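Local coordinates for ethanolamine utilization protein EutJ (PDB 3H1Q), which probably serves ethanolamine utilisation as an ATP-binding member of the actin-like ATPase superfamily, its precise role being unsettled, at residues 173-178 and 191-196; 236-241 and 259-264; 143-148 and 231-236. One frame throughout, in Å; residues are numbered along the deposited sequence.

Interaction 1: residues 173-178 and 191-196. With ATP (adenosine-5'-triphosphate), chain C.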
loop_
_atom_site.group_PDB
_atom_site.type_symbol
_atom_site.label_atom_id
_atom_site.label_comp_id
_atom_site.label_asym_id
_atom_site.label_seq_id
_atom_site.Cartn_x
_atom_site.Cartn_y
_atom_site.Cartn_z
ATOM N N HIS A 173 -5.174 -13.848 4.259
ATOM C CA HIS A 173 -5.739 -15.115 3.884
ATOM C C HIS A 173 -4.604 -15.975 3.409
ATOM O O HIS A 173 -4.433 -17.067 3.917
ATOM C CB HIS A 173 -6.783 -14.911 2.804
ATOM C CG HIS A 173 -7.833 -13.913 3.184
ATOM N ND1 HIS A 173 -7.903 -12.652 2.625
ATOM C CD2 HIS A 173 -8.830 -13.975 4.105
ATOM C CE1 HIS A 173 -8.912 -11.989 3.170
ATOM N NE2 HIS A 173 -9.491 -12.769 4.067
ATOM N N LEU A 174 -3.787 -15.456 2.487
ATOM C CA LEU A 174 -2.543 -16.123 2.128
ATOM C C LEU A 174 -1.821 -16.657 3.363
ATOM O O LEU A 174 -1.572 -17.863 3.466
ATOM C CB LEU A 174 -1.576 -15.205 1.374
ATOM C CG LEU A 174 -1.899 -14.371 0.139
ATOM C CD1 LEU A 174 -0.658 -13.615 -0.233
ATOM C CD2 LEU A 174 -2.306 -15.212 -1.005
ATOM N N SER A 175 -1.473 -15.768 4.294
ATOM C CA SER A 175 -0.695 -16.180 5.478
ATOM C C SER A 175 -1.460 -17.207 6.307
ATOM O O SER A 175 -0.859 -18.143 6.849
ATOM C CB SER A 175 -0.328 -14.976 6.344
ATOM O OG SER A 175 0.088 -13.885 5.536
ATOM N N LEU A 176 -2.778 -17.003 6.387
ATOM C CA LEU A 176 -3.696 -17.915 7.016
ATOM C C LEU A 176 -3.770 -19.236 6.241
ATOM O O LEU A 176 -3.584 -20.311 6.836
ATOM C CB LEU A 176 -5.095 -17.279 7.118
ATOM C CG LEU A 176 -5.377 -16.306 8.282
ATOM C CD1 LEU A 176 -6.709 -15.561 8.146
ATOM C CD2 LEU A 176 -5.315 -17.026 9.612
ATOM N N VAL A 177 -4.037 -19.158 4.927
ATOM C CA VAL A 177 -4.099 -20.341 4.064
ATOM C C VAL A 177 -2.792 -21.115 4.194
ATOM O O VAL A 177 -2.778 -22.333 4.152
ATOM C CB VAL A 177 -4.389 -19.963 2.618
ATOM N N LEU A 178 -1.695 -20.405 4.406
ATOM C CA LEU A 178 -0.429 -21.044 4.704
ATOM C C LEU A 178 -0.382 -21.610 6.121
ATOM O O LEU A 178 0.061 -22.736 6.325
ATOM C CB LEU A 178 0.710 -20.056 4.508
ATOM C CG LEU A 178 2.068 -20.663 4.835
ATOM C CD1 LEU A 178 2.546 -21.530 3.679
ATOM C CD2 LEU A 178 3.065 -19.559 5.151
ATOM N N THR A 191 6.051 -14.609 9.554
ATOM C CA THR A 191 7.505 -14.563 9.492
ATOM C C THR A 191 7.998 -15.340 8.260
ATOM O O THR A 191 8.766 -14.788 7.484
ATOM C CB THR A 191 8.130 -15.081 10.773
ATOM N N ILE A 192 7.520 -16.574 8.043
ATOM C CA ILE A 192 7.833 -17.339 6.805
ATOM C C ILE A 192 7.430 -16.586 5.538
ATOM O O ILE A 192 8.284 -16.169 4.765
ATOM C CB ILE A 192 7.191 -18.786 6.735
ATOM C CG1 ILE A 192 7.480 -19.652 7.979
ATOM C CG2 ILE A 192 7.634 -19.508 5.471
ATOM C CD1 ILE A 192 8.936 -19.680 8.441
ATOM N N LYS A 193 6.139 -16.408 5.316
ATOM C CA LYS A 193 5.685 -15.726 4.124
ATOM C C LYS A 193 6.578 -14.559 3.749
ATOM O O LYS A 193 6.781 -14.279 2.575
ATOM C CB LYS A 193 4.270 -15.221 4.323
ATOM C CG LYS A 193 3.662 -14.524 3.134
ATOM C CD LYS A 193 2.234 -14.162 3.461
ATOM C CE LYS A 193 1.647 -13.171 2.485
ATOM N NZ LYS A 193 1.372 -11.859 3.145
ATOM N N LYS A 194 7.116 -13.868 4.741
ATOM C CA LYS A 194 7.797 -12.612 4.446
ATOM C C LYS A 194 9.271 -12.762 4.054
ATOM O O LYS A 194 9.774 -12.011 3.196
ATOM C CB LYS A 194 7.573 -11.571 5.560
ATOM C CG LYS A 194 6.311 -10.706 5.317
ATOM C CD LYS A 194 6.216 -9.525 6.240
ATOM C CE LYS A 194 6.297 -9.949 7.683
ATOM N NZ LYS A 194 6.434 -8.751 8.515
ATOM N N ASP A 195 9.941 -13.721 4.710
ATOM C CA ASP A 195 11.261 -14.241 4.318
ATOM C C ASP A 195 11.259 -14.538 2.814
ATOM O O ASP A 195 10.408 -15.294 2.325
ATOM C CB ASP A 195 11.546 -15.527 5.112
ATOM C CG ASP A 195 12.925 -16.106 4.835
ATOM O OD1 ASP A 195 13.313 -16.212 3.654
ATOM O OD2 ASP A 195 13.626 -16.469 5.809
ATOM N N PHE A 196 12.195 -13.941 2.080
ATOM C CA PHE A 196 12.249 -14.157 0.641
ATOM C C PHE A 196 12.790 -15.517 0.216
ATOM O O PHE A 196 12.436 -16.011 -0.851
ATOM C CB PHE A 196 13.024 -13.060 -0.023
ATOM C CG PHE A 196 12.205 -11.865 -0.345
ATOM C CD1 PHE A 196 11.514 -11.792 -1.544
ATOM C CD2 PHE A 196 12.138 -10.796 0.538
ATOM C CE1 PHE A 196 10.769 -10.671 -1.862
ATOM C CE2 PHE A 196 11.387 -9.660 0.229
ATOM C CZ PHE A 196 10.705 -9.597 -0.963
HETATM P PG ATP C . -2.921 -0.791 2.173
HETATM O O1G ATP C . -1.478 -0.378 2.421
HETATM O O2G ATP C . -3.104 -1.671 0.967
HETATM O O3G ATP C . -3.887 0.385 2.101
HETATM P PB ATP C . -2.218 -2.532 4.244
HETATM O O1B ATP C . -2.781 -3.478 5.249
HETATM O O2B ATP C . -1.195 -1.557 4.760
HETATM O O3B ATP C . -3.342 -1.770 3.388
HETATM P PA ATP C . -0.144 -3.452 2.345
HETATM O O1A ATP C . 0.851 -2.629 3.110
HETATM O O2A ATP C . -0.448 -3.067 0.920
HETATM O O3A ATP C . -1.589 -3.467 3.082
HETATM O "O5'" ATP C . 0.235 -5.005 2.468
HETATM C "C5'" ATP C . 0.361 -5.725 3.682
HETATM C "C4'" ATP C . 0.499 -7.165 3.235
HETATM O "O4'" ATP C . 1.641 -7.280 2.379
HETATM C "C3'" ATP C . 0.757 -8.086 4.402
HETATM O "O3'" ATP C . -0.068 -9.253 4.322
HETATM C "C2'" ATP C . 2.178 -8.552 4.226
HETATM O "O2'" ATP C . 2.345 -9.892 4.672
HETATM C "C1'" ATP C . 2.432 -8.410 2.735
HETATM N N9 ATP C . 3.928 -8.374 2.597
HETATM C C8 ATP C . 4.792 -7.445 3.064
HETATM N N7 ATP C . 6.087 -7.793 2.827
HETATM C C5 ATP C . 6.084 -8.984 2.203
HETATM C C6 ATP C . 7.095 -9.930 1.654
HETATM N N6 ATP C . 8.421 -9.671 1.717
HETATM N N1 ATP C . 6.649 -11.075 1.074
HETATM C C2 ATP C . 5.344 -11.386 0.978
HETATM N N3 ATP C . 4.372 -10.572 1.441
HETATM C C4 ATP C . 4.663 -9.374 2.060
#
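Lys193 reaches from helix 186-194 across to Leu174 and Ser175 of helix 171-182, and its aliphatic chain makes most of this contact. CB starts toward the partner helix, and with CG anti to the backbone N (chi1 -178°) the first part of the chain runs out nearly straight. CG lies 4.2 Å from C2 of the adenine and stands off the plane of the base. CD comes next to the hydroxyl of Ser175, followed by CE, which sits 3.6 Å from Leu174 CD1; the Leu174 and Lys193 side chains cross there at about a right angle. At chi4 (-113°) the chain bends and turns the ammonium group to the ribose, where NZ donates a hydrogen bond to ATP O2' at 2.7 Å. ATP O3' is 3.2 Å from the same NZ, which also makes a weak hydrogen bond to Gly171 O.

In the actin-like ATPase fold, to which the FtsA-related sequence assigns this region, nucleotide lies in a cleft between two lobes; here Lys193 meets the ribose and the residues after it the base. Ser175 OG is hydrogen-bonded to Glu190 OE1 and Gly171 O, while Glu190 OE2 bonds to ATP, so the serine is a second-shell partner of a ligand-binding carboxylate.

Further along helix 171-182, Leu178 CD2 lies 4.5 Å from Ile192 CB, a looser apolar contact. Leu174 and Leu178 also pack on helix 199-220. Beyond Lys193, the chain of Lys194 lies against the base, CG being 3.6 Å from adenine C5, and Phe196 CE2 approaches the exocyclic N6 to 3.3 Å.

Interaction 2: residues 236-241 and 259-264. With ATP (adenosine-5'-triphosphate), chain C.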
loop_
_atom_site.group_PDB
_atom_site.type_symbol
_atom_site.label_atom_id
_atom_site.label_comp_id
_atom_site.label_asym_id
_atom_site.label_seq_id
_atom_site.Cartn_x
_atom_site.Cartn_y
_atom_site.Cartn_z
ATOM N N THR A 236 0.982 -7.391 -0.801
ATOM C CA THR A 236 0.743 -8.809 -1.065
ATOM C C THR A 236 1.525 -9.259 -2.291
ATOM O O THR A 236 1.965 -10.405 -2.349
ATOM C CB THR A 236 -0.747 -9.164 -1.282
ATOM O OG1 THR A 236 -1.590 -8.224 -0.606
ATOM C CG2 THR A 236 -1.030 -10.576 -0.785
ATOM N N ALA A 237 1.693 -8.343 -3.249
ATOM C CA ALA A 237 2.446 -8.579 -4.474
ATOM C C ALA A 237 3.972 -8.631 -4.261
ATOM O O ALA A 237 4.733 -8.550 -5.208
ATOM C CB ALA A 237 2.082 -7.531 -5.512
ATOM N N TYR A 238 4.422 -8.760 -3.020
ATOM C CA TYR A 238 5.837 -8.926 -2.715
ATOM C C TYR A 238 6.259 -10.382 -2.889
ATOM O O TYR A 238 7.395 -10.758 -2.608
ATOM C CB TYR A 238 6.097 -8.526 -1.261
ATOM C CG TYR A 238 6.849 -7.232 -1.052
ATOM C CD1 TYR A 238 8.000 -6.934 -1.787
ATOM C CD2 TYR A 238 6.435 -6.321 -0.080
ATOM C CE1 TYR A 238 8.701 -5.740 -1.573
ATOM C CE2 TYR A 238 7.123 -5.124 0.139
ATOM C CZ TYR A 238 8.254 -4.845 -0.600
ATOM O OH TYR A 238 8.930 -3.672 -0.372
ATOM N N LEU A 239 5.327 -11.226 -3.307
ATOM C CA LEU A 239 5.642 -12.637 -3.497
ATOM C C LEU A 239 6.328 -12.750 -4.849
ATOM O O LEU A 239 5.772 -12.327 -5.865
ATOM C CB LEU A 239 4.369 -13.491 -3.425
ATOM C CG LEU A 239 4.581 -14.858 -2.769
ATOM C CD1 LEU A 239 5.216 -14.722 -1.382
ATOM C CD2 LEU A 239 3.288 -15.621 -2.663
ATOM N N THR A 240 7.555 -13.252 -4.869
ATOM C CA THR A 240 8.229 -13.391 -6.160
ATOM C C THR A 240 7.444 -14.363 -7.037
ATOM O O THR A 240 6.991 -15.437 -6.583
ATOM C CB THR A 240 9.724 -13.769 -6.074
ATOM O OG1 THR A 240 9.963 -14.520 -4.884
ATOM C CG2 THR A 240 10.560 -12.516 -6.024
ATOM N N GLY A 241 7.243 -13.932 -8.280
ATOM C CA GLY A 241 6.478 -14.698 -9.233
ATOM C C GLY A 241 4.999 -14.465 -9.082
ATOM O O GLY A 241 4.221 -14.871 -9.955
ATOM N N HIS A 259 8.642 -2.091 -5.478
ATOM C CA HIS A 259 8.332 -2.263 -4.044
ATOM C C HIS A 259 6.833 -2.110 -3.823
ATOM O O HIS A 259 6.368 -1.071 -3.363
ATOM C CB HIS A 259 9.137 -1.316 -3.152
ATOM C CG HIS A 259 10.525 -1.780 -2.856
ATOM N ND1 HIS A 259 10.791 -2.822 -1.997
ATOM C CD2 HIS A 259 11.729 -1.309 -3.256
ATOM C CE1 HIS A 259 12.097 -3.002 -1.906
ATOM N NE2 HIS A 259 12.689 -2.090 -2.654
ATOM N N PRO A 260 6.073 -3.158 -4.151
ATOM C CA PRO A 260 4.629 -2.968 -4.303
ATOM C C PRO A 260 3.979 -2.223 -3.109
ATOM O O PRO A 260 3.306 -1.191 -3.333
ATOM C CB PRO A 260 4.093 -4.397 -4.516
ATOM C CG PRO A 260 5.186 -5.299 -4.062
ATOM C CD PRO A 260 6.471 -4.570 -4.248
ATOM N N LEU A 261 4.256 -2.694 -1.881
ATOM C CA LEU A 261 3.764 -2.098 -0.622
ATOM C C LEU A 261 3.855 -0.587 -0.508
ATOM O O LEU A 261 3.083 0.012 0.234
ATOM C CB LEU A 261 4.498 -2.698 0.576
ATOM C CG LEU A 261 3.951 -2.523 2.006
ATOM C CD1 LEU A 261 4.372 -3.712 2.870
ATOM C CD2 LEU A 261 4.313 -1.172 2.699
ATOM N N LEU A 262 4.781 0.021 -1.231
ATOM C CA LEU A 262 5.072 1.428 -1.094
ATOM C C LEU A 262 4.330 2.329 -2.061
ATOM O O LEU A 262 4.389 3.573 -1.970
ATOM C CB LEU A 262 6.574 1.646 -1.225
ATOM C CG LEU A 262 7.287 1.151 0.021
ATOM C CD1 LEU A 262 8.792 1.120 -0.192
ATOM C CD2 LEU A 262 6.891 2.071 1.181
ATOM N N VAL A 263 3.623 1.734 -3.001
ATOM C CA VAL A 263 3.145 2.599 -4.088
ATOM C C VAL A 263 2.112 3.606 -3.587
ATOM O O VAL A 263 2.259 4.794 -3.867
ATOM C CB VAL A 263 2.679 1.833 -5.382
ATOM C CG1 VAL A 263 2.244 2.812 -6.475
ATOM C CG2 VAL A 263 3.795 0.923 -5.878
ATOM N N THR A 264 1.111 3.139 -2.832
ATOM C CA THR A 264 0.046 4.023 -2.362
ATOM C C THR A 264 0.619 5.035 -1.392
ATOM O O THR A 264 0.426 6.239 -1.588
ATOM C CB THR A 264 -1.158 3.269 -1.705
ATOM O OG1 THR A 264 -1.621 2.233 -2.583
ATOM C CG2 THR A 264 -2.328 4.232 -1.430
HETATM P PG ATP C . -2.921 -0.791 2.173
HETATM O O1G ATP C . -1.478 -0.378 2.421
HETATM O O2G ATP C . -3.104 -1.671 0.967
HETATM O O3G ATP C . -3.887 0.385 2.101
HETATM P PB ATP C . -2.218 -2.532 4.244
HETATM O O1B ATP C . -2.781 -3.478 5.249
HETATM O O2B ATP C . -1.195 -1.557 4.760
HETATM O O3B ATP C . -3.342 -1.770 3.388
HETATM P PA ATP C . -0.144 -3.452 2.345
HETATM O O1A ATP C . 0.851 -2.629 3.110
HETATM O O2A ATP C . -0.448 -3.067 0.920
HETATM O O3A ATP C . -1.589 -3.467 3.082
HETATM O "O5'" ATP C . 0.235 -5.005 2.468
HETATM C "C5'" ATP C . 0.361 -5.725 3.682
HETATM C "C4'" ATP C . 0.499 -7.165 3.235
HETATM O "O4'" ATP C . 1.641 -7.280 2.379
HETATM C "C3'" ATP C . 0.757 -8.086 4.402
HETATM O "O3'" ATP C . -0.068 -9.253 4.322
HETATM C "C2'" ATP C . 2.178 -8.552 4.226
HETATM O "O2'" ATP C . 2.345 -9.892 4.672
HETATM C "C1'" ATP C . 2.432 -8.410 2.735
HETATM N N9 ATP C . 3.928 -8.374 2.597
HETATM C C8 ATP C . 4.792 -7.445 3.064
HETATM N N7 ATP C . 6.087 -7.793 2.827
HETATM C C5 ATP C . 6.084 -8.984 2.203
HETATM C C6 ATP C . 7.095 -9.930 1.654
HETATM N N6 ATP C . 8.421 -9.671 1.717
HETATM N N1 ATP C . 6.649 -11.075 1.074
HETATM C C2 ATP C . 5.344 -11.386 0.978
HETATM N N3 ATP C . 4.372 -10.572 1.441
HETATM C C4 ATP C . 4.663 -9.374 2.060
#
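Tyr238 and His259 join the adenine-side loop 236-241 to the segment leading into helix 263-269, two elements that border the nucleotide cleft of the actin-like ATPase fold. The polar link is a hydrogen bond of 2.6 Å between Tyr238 OH and His259 ND1. Each ring meets the other at its rim: ND1 lies in the plane of the tyrosine ring, the planes stand at 75° to each other, and the centroids are 5.8 Å apart, so the pair is not stacked. This bond ties down the far end of the tyrosine, while helix 3-18 touches the histidine through Asn11 and Asn14.

The CH-pi contact comes from Pro260. Its CD lies over one face of the Tyr238 ring, 3.9 Å from the centroid and 21° off the normal, offset toward the rim. With the proline over a face and the histidine at the edge, both the tilt and the rotation of the phenol are restrained.

Apolar contacts complete the join. Ala237 CB meets Pro260 CB at 3.9 Å, and Pro260 CG lies near Ala237 O. Leu261 CB approaches Tyr238 CE2 to 3.6 Å, obliquely to the ring.

Contacts with the nucleotide come from both segments. Tyr238 CB is 3.4 Å from adenine C6, and CD2 of the same ring is close to N7, so the residue lines one side of the base. Leu261, whose CG is anti to the backbone N (chi1 -165°), extends its branch toward the alpha-phosphate and brings CG to 3.3 Å from ATP O1A.

Interaction 3: residues 143-148 and 231-236; sequences VVDIGG and YVVGGT. With ATP (adenosine-5'-triphosphate), chain C.
Ile146 CG2 lies against the Thr236 side chain, 3.4 Å from its CB, and the two side chains cross at about a right angle. Ile146 CD1 reaches Val232 CG1 at 4.0 Å, with Phe242 and Phe246 of helix 242-250 touching both residues. One face of the sheet carries Val143, Asp145 and Val233, where Val143 CG1 meets Val233 CG2.

Strands 143-146 and 231-233 run parallel, their axes 19° apart, in the four-stranded sheet of this lobe. The evidence is a ladder of backbone bonds: Val144 N to Tyr231 O, Val233 N to Val144 O, and Ile146 N to Val233 O, the last at 2.9 Å and almost straight (177°).

Past the strand ends lie two glycine-rich turns, the first resembling the phosphate 2 motif and the second the adenosine motif of actin-like ATPases. Gly235 N donates to ATP O2A at 2.9 Å (166°), and Gly148 N approaches O3A to 3.1 Å. Gly147 CA comes within 3.2 Å of gamma-phosphate O2G. Asp145 OD1 is 3.2 Å from the same O2G, while its OD2 is hydrogen-bonded to Thr264.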
loop_
_atom_site.group_PDB
_atom_site.type_symbol
_atom_site.label_atom_id
_atom_site.label_comp_id
_atom_site.label_asym_id
_atom_site.label_seq_id
_atom_site.Cartn_x
_atom_site.Cartn_y
_atom_site.Cartn_z
ATOM N N VAL A 143 -6.169 -0.480 -11.491
ATOM C CA VAL A 143 -5.305 -0.600 -10.332
ATOM C C VAL A 143 -5.865 -1.607 -9.355
ATOM O O VAL A 143 -7.025 -1.588 -9.020
ATOM C CB VAL A 143 -5.058 0.756 -9.627
ATOM C CG1 VAL A 143 -4.056 0.579 -8.477
ATOM C CG2 VAL A 143 -4.565 1.819 -10.615
ATOM N N VAL A 144 -5.018 -2.489 -8.892
ATOM C CA VAL A 144 -5.464 -3.553 -8.052
ATOM C C VAL A 144 -4.587 -3.488 -6.804
ATOM O O VAL A 144 -3.540 -4.141 -6.700
ATOM C CB VAL A 144 -5.359 -4.911 -8.803
ATOM C CG1 VAL A 144 -5.784 -6.065 -7.915
ATOM C CG2 VAL A 144 -6.188 -4.877 -10.077
ATOM N N ASP A 145 -4.996 -2.654 -5.862
ATOM C CA ASP A 145 -4.282 -2.530 -4.612
ATOM C C ASP A 145 -4.588 -3.785 -3.830
ATOM O O ASP A 145 -5.700 -3.975 -3.385
ATOM C CB ASP A 145 -4.777 -1.290 -3.868
ATOM C CG ASP A 145 -3.828 -0.837 -2.749
ATOM O OD1 ASP A 145 -3.059 -1.676 -2.206
ATOM O OD2 ASP A 145 -3.865 0.377 -2.404
ATOM N N ILE A 146 -3.632 -4.678 -3.688
ATOM C CA ILE A 146 -3.921 -5.875 -2.927
ATOM C C ILE A 146 -3.305 -5.680 -1.564
ATOM O O ILE A 146 -2.158 -6.077 -1.359
ATOM C CB ILE A 146 -3.378 -7.172 -3.612
ATOM C CG1 ILE A 146 -3.920 -7.300 -5.050
ATOM C CG2 ILE A 146 -3.683 -8.411 -2.758
ATOM C CD1 ILE A 146 -3.740 -8.645 -5.678
ATOM N N GLY A 147 -4.054 -5.053 -0.646
ATOM C CA GLY A 147 -3.607 -4.817 0.732
ATOM C C GLY A 147 -3.451 -6.085 1.547
ATOM O O GLY A 147 -3.367 -7.160 0.999
ATOM N N GLY A 148 -3.411 -5.975 2.863
ATOM C CA GLY A 148 -3.236 -7.150 3.712
ATOM C C GLY A 148 -4.561 -7.802 4.076
ATOM O O GLY A 148 -4.657 -9.041 4.197
ATOM N N TYR A 231 -2.343 -2.925 -13.207
ATOM C CA TYR A 231 -1.246 -2.656 -12.321
ATOM C C TYR A 231 -1.560 -3.264 -11.004
ATOM O O TYR A 231 -2.555 -2.941 -10.402
ATOM C CB TYR A 231 -1.103 -1.165 -12.185
ATOM C CG TYR A 231 -0.753 -0.490 -13.485
ATOM C CD1 TYR A 231 0.573 -0.219 -13.813
ATOM C CD2 TYR A 231 -1.742 -0.112 -14.389
ATOM C CE1 TYR A 231 0.916 0.423 -15.003
ATOM C CE2 TYR A 231 -1.403 0.539 -15.600
ATOM C CZ TYR A 231 -0.067 0.799 -15.890
ATOM O OH TYR A 231 0.285 1.424 -17.067
ATOM N N VAL A 232 -0.733 -4.172 -10.557
ATOM C CA VAL A 232 -1.000 -4.790 -9.300
ATOM C C VAL A 232 -0.013 -4.247 -8.287
ATOM O O VAL A 232 1.177 -4.508 -8.380
ATOM C CB VAL A 232 -0.907 -6.295 -9.416
ATOM C CG1 VAL A 232 -0.961 -6.937 -8.052
ATOM C CG2 VAL A 232 -2.036 -6.805 -10.297
ATOM N N VAL A 233 -0.507 -3.469 -7.328
ATOM C CA VAL A 233 0.337 -2.885 -6.300
ATOM C C VAL A 233 -0.106 -3.422 -4.953
ATOM O O VAL A 233 -1.060 -4.186 -4.907
ATOM C CB VAL A 233 0.249 -1.360 -6.306
ATOM C CG1 VAL A 233 0.605 -0.821 -7.673
ATOM C CG2 VAL A 233 -1.126 -0.913 -5.905
ATOM N N GLY A 234 0.577 -3.024 -3.872
ATOM C CA GLY A 234 0.229 -3.437 -2.507
ATOM C C GLY A 234 1.164 -4.510 -2.022
ATOM O O GLY A 234 1.653 -5.304 -2.808
ATOM N N GLY A 235 1.395 -4.569 -0.722
ATOM C CA GLY A 235 2.366 -5.497 -0.152
ATOM C C GLY A 235 2.187 -6.983 -0.408
ATOM O O GLY A 235 3.131 -7.769 -0.224
ATOM N N THR A 236 0.982 -7.391 -0.801
ATOM C CA THR A 236 0.743 -8.809 -1.065
ATOM C C THR A 236 1.525 -9.259 -2.291
ATOM O O THR A 236 1.965 -10.405 -2.349
ATOM C CB THR A 236 -0.747 -9.164 -1.282
ATOM O OG1 THR A 236 -1.590 -8.224 -0.606
ATOM C CG2 THR A 236 -1.030 -10.576 -0.785
HETATM P PG ATP C . -2.921 -0.791 2.173
HETATM O O1G ATP C . -1.478 -0.378 2.421
HETATM O O2G ATP C . -3.104 -1.671 0.967
HETATM O O3G ATP C . -3.887 0.385 2.101
HETATM P PB ATP C . -2.218 -2.532 4.244
HETATM O O1B ATP C . -2.781 -3.478 5.249
HETATM O O2B ATP C . -1.195 -1.557 4.760
HETATM O O3B ATP C . -3.342 -1.770 3.388
HETATM P PA ATP C . -0.144 -3.452 2.345
HETATM O O1A ATP C . 0.851 -2.629 3.110
HETATM O O2A ATP C . -0.448 -3.067 0.920
HETATM O O3A ATP C . -1.589 -3.467 3.082
HETATM O "O5'" ATP C . 0.235 -5.005 2.468
HETATM C "C5'" ATP C . 0.361 -5.725 3.682
HETATM C "C4'" ATP C . 0.499 -7.165 3.235
HETATM O "O4'" ATP C . 1.641 -7.280 2.379
HETATM C "C3'" ATP C . 0.757 -8.086 4.402
HETATM O "O3'" ATP C . -0.068 -9.253 4.322
HETATM C "C2'" ATP C . 2.178 -8.552 4.226
HETATM O "O2'" ATP C . 2.345 -9.892 4.672
HETATM C "C1'" ATP C . 2.432 -8.410 2.735
HETATM N N9 ATP C . 3.928 -8.374 2.597
HETATM C C8 ATP C . 4.792 -7.445 3.064
HETATM N N7 ATP C . 6.087 -7.793 2.827
HETATM C C5 ATP C . 6.084 -8.984 2.203
HETATM C C6 ATP C . 7.095 -9.930 1.654
HETATM N N6 ATP C . 8.421 -9.671 1.717
HETATM N N1 ATP C . 6.649 -11.075 1.074
HETATM C C2 ATP C . 5.344 -11.386 0.978
HETATM N N3 ATP C . 4.372 -10.572 1.441
HETATM C C4 ATP C . 4.663 -9.374 2.060
#

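All three contacts are buried and line one ATP pocket, but from different parts of the fold. Interaction 3, near the centre of the chain, pairs two strands of the sheet through regular backbone bonds, with its turns at the phosphates and ribose. Interaction 2 follows it along the chain, shares Thr236 and lies about 7 Å away between centres; it relies instead on side chains, gathered around an aromatic ring beside the base. Interaction 1, nested within the loop closed by interaction 3, is farther from the chain's centre and joins two helices mainly through a lysine directed at the ribose. Leu174 CD1 meets Thr236 CG2, bringing interaction 1 against both others.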